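Local coordinates for protein probable enoyl-CoA hydratase/isomerase (Mycobacterium abscessus, PDB 3SWX) that probably acts as an enoyl-CoA hydratase or isomerase of the crotonase family and assembles from three copies, at residues G17-I22 and T203-A208; W94-R99 and T151-R156; S102-V107 and L210-T215; L216-L221 and E231-P236; V251-F254 and T259-F262. All coordinates share one frame; numbering follows the deposited sequence.

Contacts 2 and 3 lie deepest in the chain, contact 1 is largely buried, contact 4 is partly buried and contact 5 sits at the surface. Contacts 1 and 3 tie the starts of two strands of the same sheet, and the loops leading into them, to successive helices, 193-205 and 209-225, and touch through Ile-204, Pro-104 and Val-212. Helix 209-225 runs on into contact 4, where helix 227-242 packs against it. Contact 5 reaches contact 1 through the Phe-262 ring. Contact 2 rests on one guanidinium donating to two backbone carbonyls, contact 3 combines a tight carbon contact with a bridging water, contact 4 mixes amide and aliphatic groups, and contacts 1 and 5 are chiefly carbon packing.

Contact 1: residues G17-I22 and T203-A208; sequences GYVLVI and TIARQA
Tyr-18 and Ala-205 meet where the second strand of the crotonase-fold sheet, 19-24, begins beside the C-terminal end of helix 193-205. From the tyrosine backbone, CB comes first: it rests on Ala-205 CB at 3.8 Å, and both CA-CB bonds point toward the partner segment. CG is set anti to the tyrosine's own carbonyl carbon (chi1 -62°), which carries the ring on past the alanine methyl. CD2 is the ring atom that meets the helix end, 4.1 Å from Ala-205 O and about as far from its CB, with the carbonyl O oblique to the ring. The ring also has a cation-pi partner in Arg-55, whose NH1 donates a hydrogen bond to Ala-205 O, so one arginine links both sides of the contact. The hydroxyl end of the tyrosine extends beyond the alanine on the exposed side of the molecule. The next residue, Val-19, is buried and presents a single branch to the helix while its side chain also packs on Val-58 of the next strand and on Ala-201. That branch, CG2, stands 4.4 Å from Ala-205 CB, so the one methyl of Ala-205 is shared by two consecutive residues of the 17-22 segment.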
# COMPACT_ATOMS: atom_id res chain seq x y z
N GLY B 17 7.22 -15.82 29.64
CA GLY B 17 5.77 -16.01 29.83
C GLY B 17 5.11 -16.53 28.56
O GLY B 17 5.43 -17.58 28.06
N TYR B 18 4.18 -15.74 28.03
CA TYR B 18 3.48 -16.08 26.79
C TYR B 18 4.28 -15.79 25.52
O TYR B 18 3.81 -16.04 24.41
CB TYR B 18 2.17 -15.29 26.71
CG TYR B 18 1.17 -15.56 27.80
CD1 TYR B 18 0.61 -16.80 27.97
CD2 TYR B 18 0.74 -14.53 28.63
CE1 TYR B 18 -0.34 -17.05 28.95
CE2 TYR B 18 -0.23 -14.75 29.63
CZ TYR B 18 -0.76 -16.01 29.78
OH TYR B 18 -1.70 -16.24 30.76
N VAL B 19 5.49 -15.24 25.65
CA VAL B 19 6.25 -14.82 24.48
C VAL B 19 7.42 -15.76 24.23
O VAL B 19 8.21 -16.00 25.13
CB VAL B 19 6.77 -13.38 24.65
CG1 VAL B 19 7.68 -12.99 23.48
CG2 VAL B 19 5.61 -12.41 24.77
N LEU B 20 7.53 -16.26 23.00
CA LEU B 20 8.69 -17.04 22.56
C LEU B 20 9.75 -16.12 21.97
O LEU B 20 9.43 -15.23 21.16
CB LEU B 20 8.29 -18.05 21.50
CG LEU B 20 9.30 -19.16 21.18
CD1 LEU B 20 9.44 -20.08 22.36
CD2 LEU B 20 8.81 -19.96 19.96
N VAL B 21 10.99 -16.32 22.37
CA VAL B 21 12.11 -15.51 21.88
C VAL B 21 13.12 -16.44 21.20
O VAL B 21 13.75 -17.28 21.84
CB VAL B 21 12.78 -14.70 23.03
CG1 VAL B 21 13.88 -13.79 22.52
CG2 VAL B 21 11.75 -13.85 23.78
N ILE B 22 13.27 -16.29 19.89
CA ILE B 22 14.12 -17.15 19.09
C ILE B 22 15.25 -16.32 18.56
O ILE B 22 15.02 -15.29 17.90
CB ILE B 22 13.38 -17.72 17.87
CG1 ILE B 22 12.13 -18.50 18.30
CG2 ILE B 22 14.33 -18.59 17.00
CD1 ILE B 22 11.12 -18.74 17.13
N THR B 203 2.67 -6.79 25.12
CA THR B 203 1.41 -6.04 25.00
C THR B 203 0.40 -6.86 24.23
O THR B 203 -0.77 -6.95 24.63
CB THR B 203 1.60 -4.69 24.32
OG1 THR B 203 2.51 -3.93 25.12
CG2 THR B 203 0.28 -3.94 24.22
N ILE B 204 0.87 -7.48 23.15
CA ILE B 204 0.04 -8.38 22.35
C ILE B 204 -0.49 -9.51 23.21
O ILE B 204 -1.69 -9.85 23.13
CB ILE B 204 0.82 -8.95 21.13
CG1 ILE B 204 1.08 -7.83 20.11
CG2 ILE B 204 0.01 -10.03 20.43
CD1 ILE B 204 1.90 -8.25 18.90
N ALA B 205 0.39 -10.06 24.05
CA ALA B 205 0.03 -11.17 24.93
C ALA B 205 -0.95 -10.83 26.06
O ALA B 205 -1.55 -11.73 26.65
CB ALA B 205 1.32 -11.83 25.50
N ARG B 206 -1.12 -9.54 26.37
CA ARG B 206 -2.15 -9.11 27.33
C ARG B 206 -3.53 -8.98 26.65
O ARG B 206 -4.54 -8.83 27.33
CB ARG B 206 -1.79 -7.76 27.98
CG ARG B 206 -0.53 -7.77 28.83
CD ARG B 206 -0.40 -6.51 29.70
NE ARG B 206 -0.23 -5.30 28.90
CZ ARG B 206 0.93 -4.86 28.40
NH1 ARG B 206 0.94 -3.73 27.69
NH2 ARG B 206 2.07 -5.52 28.60
N GLN B 207 -3.58 -9.04 25.31
CA GLN B 207 -4.85 -8.93 24.60
C GLN B 207 -5.47 -10.32 24.41
O GLN B 207 -4.84 -11.35 24.67
CB GLN B 207 -4.65 -8.24 23.26
CG GLN B 207 -3.71 -7.03 23.35
CD GLN B 207 -4.12 -6.04 24.43
OE1 GLN B 207 -5.29 -5.69 24.54
NE2 GLN B 207 -3.15 -5.58 25.20
N ALA B 208 -6.72 -10.34 23.96
CA ALA B 208 -7.45 -11.60 23.84
C ALA B 208 -6.93 -12.39 22.66
O ALA B 208 -7.10 -11.95 21.53
CB ALA B 208 -8.94 -11.33 23.67

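Contact 2: residues W94-R99 and T151-R156; sequences WQVDGR and TIRFPR
Arg-153 turns the edge of its guanidinium to two successive backbone carbonyls, those of Trp-94 and Gln-95. NH1 gives the nearly straight bond, reaching Trp-94 O at 2.8 Å with an N-H...O angle of 171°. NH2 binds Gln-95 O at 2.9 Å, but this donor stands above the carbonyl plane and its bond is more bent, at 138°. A further, weak bond runs from NH2 to Trp-94 O. Both oxygens lie near the guanidinium plane, so the pair should restrict rotation of the group. Val-96 adds an aliphatic neighbour: its CG1 is 3.9 Å from Arg-153 NH2, arriving at an oblique angle. An arginine on a helix thus clamps consecutive carbonyls of a loop without regular structure, joining helix 150-158 to the loop before strand 105-109 of the crotonase fold.

Outward from this shell, the arginine chain stays extended from CG to NE, which carries the guanidinium from its helix to the loop. The loop is held in turn by its own side chains: Trp-94 NE1 bonds to Leu-116 O, and Gln-95 OE1 accepts from Leu-101 N. Val-96 and Thr-151 also pack on Leu-234 of the third subunit, so the contact borders the trimer interface. Within the chain it lies beside helix 116-123, on which both Trp-94 and Arg-153 pack, with helix 160-167 touching Phe-154 and Pro-155 of the same arginine-bearing helix.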
# COMPACT_ATOMS: atom_id res chain seq x y z
N TRP B 94 9.60 -18.17 5.78
CA TRP B 94 9.21 -17.14 4.81
C TRP B 94 7.75 -17.24 4.37
O TRP B 94 7.22 -16.31 3.72
CB TRP B 94 10.18 -17.14 3.61
CG TRP B 94 11.51 -16.64 4.02
CD1 TRP B 94 11.98 -15.37 3.91
CD2 TRP B 94 12.54 -17.39 4.67
NE1 TRP B 94 13.25 -15.29 4.44
CE2 TRP B 94 13.61 -16.52 4.91
CE3 TRP B 94 12.66 -18.74 5.06
CZ2 TRP B 94 14.79 -16.95 5.54
CZ3 TRP B 94 13.83 -19.15 5.68
CH2 TRP B 94 14.87 -18.26 5.91
N GLN B 95 7.09 -18.34 4.71
CA GLN B 95 5.64 -18.47 4.57
C GLN B 95 5.13 -18.14 3.15
O GLN B 95 4.14 -17.43 2.96
CB GLN B 95 4.93 -17.63 5.63
CG GLN B 95 5.34 -17.98 7.07
CD GLN B 95 4.86 -16.97 8.08
OE1 GLN B 95 3.66 -16.76 8.25
NE2 GLN B 95 5.80 -16.32 8.76
N VAL B 96 5.82 -18.70 2.17
CA VAL B 96 5.50 -18.54 0.75
C VAL B 96 5.14 -19.87 0.05
O VAL B 96 5.18 -19.94 -1.17
CB VAL B 96 6.68 -17.92 -0.02
CG1 VAL B 96 6.84 -16.47 0.30
CG2 VAL B 96 7.98 -18.69 0.27
N ASP B 97 4.80 -20.91 0.81
CA ASP B 97 4.41 -22.19 0.23
C ASP B 97 2.93 -22.46 0.42
O ASP B 97 2.50 -23.57 0.21
CB ASP B 97 5.22 -23.36 0.81
CG ASP B 97 6.71 -23.25 0.54
OD1 ASP B 97 7.11 -22.71 -0.52
OD2 ASP B 97 7.50 -23.70 1.39
N GLY B 98 2.15 -21.46 0.79
CA GLY B 98 0.70 -21.62 0.93
C GLY B 98 0.24 -21.69 2.38
O GLY B 98 -0.95 -21.82 2.64
N ARG B 99 1.17 -21.56 3.31
CA ARG B 99 0.85 -21.64 4.72
C ARG B 99 1.49 -20.49 5.50
O ARG B 99 2.68 -20.21 5.33
CB ARG B 99 1.34 -22.98 5.27
CG ARG B 99 0.88 -23.32 6.67
CD ARG B 99 1.35 -24.72 7.07
NE ARG B 99 1.09 -25.01 8.47
CZ ARG B 99 1.79 -25.88 9.20
NH1 ARG B 99 2.84 -26.53 8.67
NH2 ARG B 99 1.47 -26.09 10.47
N THR B 151 9.28 -9.99 -3.78
CA THR B 151 8.62 -9.57 -5.01
C THR B 151 7.14 -9.30 -4.80
O THR B 151 6.56 -8.47 -5.49
CB THR B 151 8.78 -10.59 -6.13
OG1 THR B 151 8.34 -11.88 -5.68
CG2 THR B 151 10.26 -10.64 -6.59
N ILE B 152 6.56 -9.97 -3.80
CA ILE B 152 5.14 -9.85 -3.48
C ILE B 152 4.94 -8.78 -2.40
O ILE B 152 4.14 -7.86 -2.58
CB ILE B 152 4.56 -11.20 -2.97
CG1 ILE B 152 4.69 -12.27 -4.04
CG2 ILE B 152 3.08 -11.03 -2.50
CD1 ILE B 152 4.59 -13.71 -3.51
N ARG B 153 5.70 -8.88 -1.32
CA ARG B 153 5.44 -8.09 -0.12
C ARG B 153 6.09 -6.73 -0.09
O ARG B 153 5.57 -5.86 0.56
CB ARG B 153 5.85 -8.88 1.12
CG ARG B 153 5.07 -10.18 1.25
CD ARG B 153 5.69 -11.13 2.22
NE ARG B 153 4.88 -12.35 2.30
CZ ARG B 153 5.32 -13.53 2.70
NH1 ARG B 153 6.58 -13.71 3.03
NH2 ARG B 153 4.49 -14.56 2.72
N PHE B 154 7.24 -6.56 -0.74
CA PHE B 154 7.96 -5.30 -0.68
C PHE B 154 7.15 -4.22 -1.43
O PHE B 154 6.90 -3.14 -0.89
CB PHE B 154 9.40 -5.49 -1.21
CG PHE B 154 10.43 -4.46 -0.75
CD1 PHE B 154 10.09 -3.21 -0.30
CD2 PHE B 154 11.78 -4.76 -0.89
CE1 PHE B 154 11.09 -2.28 0.06
CE2 PHE B 154 12.76 -3.86 -0.53
CZ PHE B 154 12.42 -2.61 -0.05
N PRO B 155 6.70 -4.51 -2.67
CA PRO B 155 5.83 -3.54 -3.35
C PRO B 155 4.52 -3.23 -2.62
O PRO B 155 4.05 -2.09 -2.65
CB PRO B 155 5.56 -4.21 -4.71
CG PRO B 155 6.69 -5.11 -4.90
CD PRO B 155 6.96 -5.66 -3.54
N ARG B 156 3.93 -4.22 -1.97
CA ARG B 156 2.70 -4.02 -1.20
C ARG B 156 2.93 -3.11 0.01
O ARG B 156 2.15 -2.22 0.26
CB ARG B 156 2.10 -5.38 -0.75
CG ARG B 156 0.62 -5.36 -0.31
CD ARG B 156 0.21 -6.70 0.36
NE ARG B 156 0.03 -7.63 -0.69
CZ ARG B 156 0.37 -8.90 -0.75
NH1 ARG B 156 0.93 -9.59 0.24
NH2 ARG B 156 0.11 -9.47 -1.90

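Contact 3: residues S102-V107 and L210-T215; sequences SKPLLV and LGVQAT
The entry into a parallel strand of the crotonase-fold sheet, 105-109, is packed here against helix 209-225, one of the C-terminal helices, through Pro-104 and Val-212. Pro-104 CG touches Val-212 CG1 at 3.4 Å, closer than usual van der Waals contact, and the neighbouring ring carbon CD stands 3.9 Å from the same methyl. The two side chains cross at about a right angle, so the ring corner meets one valine branch. That branch is the one placed opposite the valine backbone nitrogen (chi1 171°).

One residue along the helix, Gln-213 takes over with a mixed contact. Its CG lies 3.6 Å from Ser-102 O. Farther out, Gln-213 NE2 lies 4.1 Å from Lys-103 CG, beside the aliphatic part of the lysine. The two long side chains point the same way. The charged end of Lys-103 is turned to other partners: NZ is hydrogen-bonded to the carbonyls of Tyr-48 and Leu-54.

A water joins the two backbones. It donates to Ser-102 O at 2.8 Å and to Gln-213 O at 2.6 Å, giving a carbonyl on each side a hydrogen bond and linking backbones that do not bond directly.

Around this seam, Ile-204 of helix 193-205 packs on both Pro-104 and Val-212, and Leu-168 of the second subunit touches the same pair. On another side of helix 209-225, Ala-214 packs on helix 227-242, while strand 105-109 pairs with strand 56-61.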
# COMPACT_ATOMS: atom_id res chain seq x y z
N SER B 102 -0.50 -18.51 12.39
CA SER B 102 -1.81 -18.12 12.93
C SER B 102 -1.68 -17.13 14.04
O SER B 102 -2.68 -16.56 14.49
CB SER B 102 -2.53 -19.35 13.51
OG SER B 102 -2.85 -20.27 12.48
N LYS B 103 -0.46 -16.95 14.52
CA LYS B 103 -0.19 -16.08 15.66
C LYS B 103 0.97 -15.15 15.32
O LYS B 103 1.73 -15.40 14.36
CB LYS B 103 0.13 -16.90 16.90
CG LYS B 103 -0.98 -17.84 17.30
CD LYS B 103 -0.64 -18.58 18.56
CE LYS B 103 0.43 -19.63 18.35
NZ LYS B 103 0.58 -20.44 19.58
N PRO B 104 1.11 -14.07 16.10
CA PRO B 104 2.02 -12.98 15.72
C PRO B 104 3.50 -13.35 15.73
O PRO B 104 3.94 -14.14 16.56
CB PRO B 104 1.70 -11.89 16.74
CG PRO B 104 0.31 -12.18 17.18
CD PRO B 104 0.26 -13.67 17.23
N LEU B 105 4.23 -12.81 14.76
CA LEU B 105 5.68 -12.87 14.71
C LEU B 105 6.25 -11.45 14.62
O LEU B 105 5.85 -10.64 13.79
CB LEU B 105 6.15 -13.70 13.52
CG LEU B 105 7.67 -13.86 13.36
CD1 LEU B 105 8.36 -14.65 14.51
CD2 LEU B 105 8.02 -14.51 11.99
N LEU B 106 7.18 -11.13 15.51
CA LEU B 106 7.86 -9.86 15.45
C LEU B 106 9.31 -10.15 15.10
O LEU B 106 9.88 -11.15 15.53
CB LEU B 106 7.77 -9.13 16.80
CG LEU B 106 6.36 -8.81 17.31
CD1 LEU B 106 5.75 -10.01 18.07
CD2 LEU B 106 6.38 -7.57 18.19
N VAL B 107 9.92 -9.27 14.31
CA VAL B 107 11.33 -9.43 13.96
C VAL B 107 12.12 -8.19 14.37
O VAL B 107 11.74 -7.07 14.05
CB VAL B 107 11.52 -9.75 12.46
CG1 VAL B 107 12.98 -9.56 12.04
CG2 VAL B 107 11.07 -11.19 12.16
N LEU B 210 -7.82 -15.05 20.85
CA LEU B 210 -8.69 -15.42 19.72
C LEU B 210 -9.02 -14.18 18.87
O LEU B 210 -9.27 -14.29 17.68
CB LEU B 210 -10.00 -16.07 20.22
CG LEU B 210 -9.91 -17.35 21.04
CD1 LEU B 210 -11.33 -17.81 21.39
CD2 LEU B 210 -9.13 -18.46 20.34
N GLY B 211 -9.02 -13.02 19.50
CA GLY B 211 -9.21 -11.75 18.79
C GLY B 211 -7.98 -11.39 17.97
O GLY B 211 -8.09 -10.93 16.85
N VAL B 212 -6.80 -11.62 18.56
CA VAL B 212 -5.53 -11.42 17.86
C VAL B 212 -5.51 -12.36 16.64
O VAL B 212 -5.21 -11.95 15.53
CB VAL B 212 -4.32 -11.66 18.84
CG1 VAL B 212 -2.97 -11.69 18.10
CG2 VAL B 212 -4.30 -10.59 19.97
N GLN B 213 -5.89 -13.61 16.87
CA GLN B 213 -5.88 -14.62 15.82
C GLN B 213 -6.85 -14.28 14.71
O GLN B 213 -6.51 -14.39 13.53
CB GLN B 213 -6.17 -16.00 16.38
CG GLN B 213 -5.01 -16.58 17.19
CD GLN B 213 -5.38 -17.89 17.83
OE1 GLN B 213 -6.22 -18.63 17.29
NE2 GLN B 213 -4.75 -18.21 18.95
N ALA B 214 -8.04 -13.84 15.11
CA ALA B 214 -9.07 -13.41 14.14
C ALA B 214 -8.59 -12.21 13.29
O ALA B 214 -8.86 -12.14 12.12
CB ALA B 214 -10.41 -13.08 14.86
N THR B 215 -7.91 -11.27 13.92
CA THR B 215 -7.32 -10.12 13.22
C THR B 215 -6.34 -10.56 12.10
O THR B 215 -6.43 -10.10 10.94
CB THR B 215 -6.60 -9.18 14.23
OG1 THR B 215 -7.53 -8.74 15.24
CG2 THR B 215 -6.05 -7.96 13.52
O HOH W 1 -4.87 -16.28 12.84

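Contact 4: residues L216-L221 and E231-P236; sequences LRNARL and EEQLVP
Asn-218 ND2, hydrogen-bonded to the backbone O of Ala-230 just ahead of segment 231-236, lies 3.6 Å from Gln-233 CB. The other end of the same amide, OD1, is bonded to Thr-151 OG1 of the second subunit, so the group has a polar partner on either end and its flip is probably fixed. Leu-234 CD2 sits over one face of the amide, 3.5 Å from Asn-218 OD1, whereas Gln-233 CB lies near the amide plane, beyond ND2. Asn-218 reaches across because its CG lies opposite the backbone nitrogen (chi1 -167°), with the CB pointing toward the partner helix.

One turn later Leu-221 makes the purely aliphatic part of the contact. Its CD2 meets Gln-233 CG at 3.6 Å, the two side chains crossing at about a right angle. Gln-233 folds at chi2 (-61°), so its amide turns aside from the direction in which its CB sets out. The amide planes of Asn-218 and Gln-233 are inclined 66° to each other.

The segments run nearly antiparallel, their axes 10.0 Å apart, in the hairpin formed by the successive helices 209-225 and 227-242. This C-terminal helical part of the crotonase fold lies against a neighbouring subunit of the trimer: Leu-234 O is hydrogen-bonded to Tyr-145 OH of the second subunit, and Ala-219 packs on Trp-160 of that subunit, while within the chain Leu-216 of the first helix covers Pro-104 at the foot of strand 105-109.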
# COMPACT_ATOMS: atom_id res chain seq x y z
N LEU B 216 -5.44 -11.48 12.43
CA LEU B 216 -4.49 -12.01 11.48
C LEU B 216 -5.21 -12.80 10.39
O LEU B 216 -4.92 -12.63 9.23
CB LEU B 216 -3.44 -12.89 12.18
CG LEU B 216 -2.37 -12.15 12.99
CD1 LEU B 216 -1.50 -13.12 13.76
CD2 LEU B 216 -1.51 -11.30 12.07
N ARG B 217 -6.17 -13.64 10.79
CA ARG B 217 -6.89 -14.52 9.86
C ARG B 217 -7.69 -13.73 8.83
O ARG B 217 -7.59 -13.99 7.62
CB ARG B 217 -7.79 -15.51 10.63
CG ARG B 217 -8.48 -16.58 9.75
CD ARG B 217 -9.17 -17.68 10.57
NE ARG B 217 -10.22 -17.15 11.44
CZ ARG B 217 -10.14 -17.04 12.77
NH1 ARG B 217 -9.07 -17.42 13.46
NH2 ARG B 217 -11.17 -16.52 13.43
N ASN B 218 -8.48 -12.77 9.27
CA ASN B 218 -9.28 -12.02 8.34
C ASN B 218 -8.42 -11.15 7.42
O ASN B 218 -8.71 -11.04 6.23
CB ASN B 218 -10.32 -11.19 9.07
CG ASN B 218 -11.37 -10.65 8.14
OD1 ASN B 218 -11.26 -9.52 7.64
ND2 ASN B 218 -12.40 -11.47 7.88
N ALA B 219 -7.38 -10.52 7.99
CA ALA B 219 -6.44 -9.73 7.21
C ALA B 219 -5.79 -10.57 6.10
O ALA B 219 -5.69 -10.11 4.96
CB ALA B 219 -5.35 -9.11 8.13
N ARG B 220 -5.35 -11.79 6.43
CA ARG B 220 -4.77 -12.67 5.42
C ARG B 220 -5.76 -13.11 4.35
O ARG B 220 -5.40 -13.20 3.18
CB ARG B 220 -4.15 -13.91 6.03
CG ARG B 220 -2.90 -13.66 6.86
CD ARG B 220 -2.25 -14.99 7.20
NE ARG B 220 -1.41 -14.93 8.40
CZ ARG B 220 -0.23 -14.33 8.49
NH1 ARG B 220 0.28 -13.67 7.46
NH2 ARG B 220 0.46 -14.38 9.64
N LEU B 221 -6.99 -13.41 4.76
CA LEU B 221 -8.06 -13.80 3.82
C LEU B 221 -8.31 -12.70 2.80
O LEU B 221 -8.47 -12.98 1.61
CB LEU B 221 -9.35 -14.13 4.57
CG LEU B 221 -10.50 -14.69 3.72
CD1 LEU B 221 -10.04 -15.87 2.91
CD2 LEU B 221 -11.71 -15.05 4.62
N GLU B 231 -14.90 -9.64 3.97
CA GLU B 231 -16.13 -8.98 4.41
C GLU B 231 -17.16 -9.97 4.90
O GLU B 231 -17.78 -9.77 5.93
CB GLU B 231 -16.73 -8.16 3.27
CG GLU B 231 -16.08 -6.81 3.12
CD GLU B 231 -16.55 -6.09 1.89
OE1 GLU B 231 -17.44 -6.58 1.16
OE2 GLU B 231 -16.01 -5.00 1.65
N GLU B 232 -17.35 -11.04 4.14
CA GLU B 232 -18.34 -12.07 4.43
C GLU B 232 -18.07 -12.72 5.80
O GLU B 232 -18.98 -13.14 6.47
CB GLU B 232 -18.26 -13.11 3.29
CG GLU B 232 -19.35 -14.09 3.27
CD GLU B 232 -19.21 -15.12 2.15
OE1 GLU B 232 -18.09 -15.44 1.72
OE2 GLU B 232 -20.26 -15.65 1.76
N GLN B 233 -16.82 -12.79 6.21
CA GLN B 233 -16.48 -13.36 7.51
C GLN B 233 -16.57 -12.38 8.70
O GLN B 233 -16.48 -12.82 9.83
CB GLN B 233 -15.05 -13.91 7.48
CG GLN B 233 -14.80 -14.96 6.45
CD GLN B 233 -15.65 -16.18 6.65
OE1 GLN B 233 -16.15 -16.42 7.76
NE2 GLN B 233 -15.82 -16.97 5.59
N LEU B 234 -16.70 -11.07 8.46
CA LEU B 234 -16.54 -10.09 9.55
C LEU B 234 -17.51 -10.30 10.72
O LEU B 234 -17.08 -10.50 11.87
CB LEU B 234 -16.68 -8.66 9.03
CG LEU B 234 -15.55 -8.16 8.12
CD1 LEU B 234 -15.94 -6.82 7.53
CD2 LEU B 234 -14.22 -8.07 8.89
N VAL B 235 -18.81 -10.29 10.42
CA VAL B 235 -19.84 -10.45 11.47
C VAL B 235 -19.91 -11.91 11.98
O VAL B 235 -20.01 -12.13 13.19
CB VAL B 235 -21.25 -9.95 11.00
CG1 VAL B 235 -22.33 -10.20 12.08
CG2 VAL B 235 -21.21 -8.46 10.63
N PRO B 236 -19.84 -12.92 11.10
CA PRO B 236 -19.80 -14.29 11.67
C PRO B 236 -18.64 -14.53 12.65
O PRO B 236 -18.80 -15.22 13.65
CB PRO B 236 -19.68 -15.19 10.44
CG PRO B 236 -20.35 -14.41 9.38
CD PRO B 236 -20.07 -12.95 9.65

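Contact 5: residues V251-F254 and T259-F262; sequences VQAF and TAEF
Ala-253 and Ala-260 face each other with CB against CB at 3.6 Å, both methyls pointing toward the partner segment. Ala-253 CB also lies 3.8 Å from Ala-260 N and 4.1 Å from Thr-259 C, so it rests on the peptide link between these two residues as much as on a side chain. Thr-259 itself turns its CB away from the helix and contributes mainly backbone to the contact.

The turn that allows this comes at the end of helix 245-255: beyond it the chain doubles back and passes along the helix in extended form, as part of the C-terminal tail of the crotonase fold. A weak hydrogen bond between Ala-253 O and Thr-258 OG1 spans the turn.

Larger side chains are directed to other neighbours by their torsions. Phe-254 has CG opposite its backbone nitrogen (chi1 171°), and its ring leads off to Arg-142 of the second subunit, with which it makes a cation-pi pair. In Phe-262, CG is instead placed opposite the carbonyl carbon (chi1 -63°), and the ring folds back along its own extended chain, toward Ala-260. One face of this ring is covered by Ala-260 CB, 3.6 Å above the plane and offset toward the rim. Phe-262 CD2 lies 3.3 Å from Arg-206 O, beyond helix 193-205.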
# COMPACT_ATOMS: atom_id res chain seq x y z
N VAL B 251 -15.55 -7.44 28.03
CA VAL B 251 -16.63 -6.46 28.11
C VAL B 251 -16.91 -6.08 29.58
O VAL B 251 -17.09 -4.90 29.88
CB VAL B 251 -17.92 -6.94 27.37
CG1 VAL B 251 -19.11 -6.00 27.65
CG2 VAL B 251 -17.65 -7.06 25.87
N GLN B 252 -16.89 -7.06 30.49
CA GLN B 252 -17.08 -6.76 31.93
C GLN B 252 -15.97 -5.86 32.46
O GLN B 252 -16.23 -4.96 33.26
CB GLN B 252 -17.18 -8.03 32.79
N ALA B 253 -14.73 -6.10 32.03
CA ALA B 253 -13.58 -5.30 32.46
C ALA B 253 -13.75 -3.84 32.02
O ALA B 253 -13.51 -2.91 32.79
CB ALA B 253 -12.29 -5.88 31.87
N PHE B 254 -14.17 -3.67 30.77
CA PHE B 254 -14.45 -2.36 30.22
C PHE B 254 -15.53 -1.65 31.04
O PHE B 254 -15.31 -0.53 31.52
CB PHE B 254 -14.88 -2.50 28.75
CG PHE B 254 -15.40 -1.23 28.15
CD1 PHE B 254 -14.61 -0.08 28.10
CD2 PHE B 254 -16.69 -1.18 27.61
CE1 PHE B 254 -15.09 1.10 27.53
CE2 PHE B 254 -17.17 -0.00 27.05
CZ PHE B 254 -16.37 1.14 27.01
N THR B 259 -9.07 -4.24 34.67
CA THR B 259 -8.14 -4.80 33.70
C THR B 259 -8.48 -6.28 33.46
O THR B 259 -8.64 -7.02 34.42
CB THR B 259 -6.68 -4.62 34.20
OG1 THR B 259 -5.76 -5.07 33.20
CG2 THR B 259 -6.46 -5.38 35.51
N ALA B 260 -8.59 -6.70 32.21
CA ALA B 260 -8.98 -8.08 31.90
C ALA B 260 -7.77 -9.03 31.86
O ALA B 260 -6.72 -8.66 31.37
CB ALA B 260 -9.75 -8.13 30.58
N GLU B 261 -7.95 -10.23 32.42
CA GLU B 261 -6.96 -11.32 32.34
C GLU B 261 -7.53 -12.40 31.41
O GLU B 261 -8.35 -13.21 31.83
CB GLU B 261 -6.71 -11.93 33.73
N PHE B 262 -7.12 -12.39 30.15
CA PHE B 262 -7.71 -13.31 29.16
C PHE B 262 -7.14 -14.71 29.25
O PHE B 262 -5.97 -14.88 29.57
CB PHE B 262 -7.50 -12.77 27.74
CG PHE B 262 -8.18 -11.45 27.50
CD1 PHE B 262 -9.57 -11.36 27.49
CD2 PHE B 262 -7.44 -10.31 27.29
CE1 PHE B 262 -10.20 -10.15 27.28
CE2 PHE B 262 -8.06 -9.08 27.05
CZ PHE B 262 -9.44 -9.00 27.05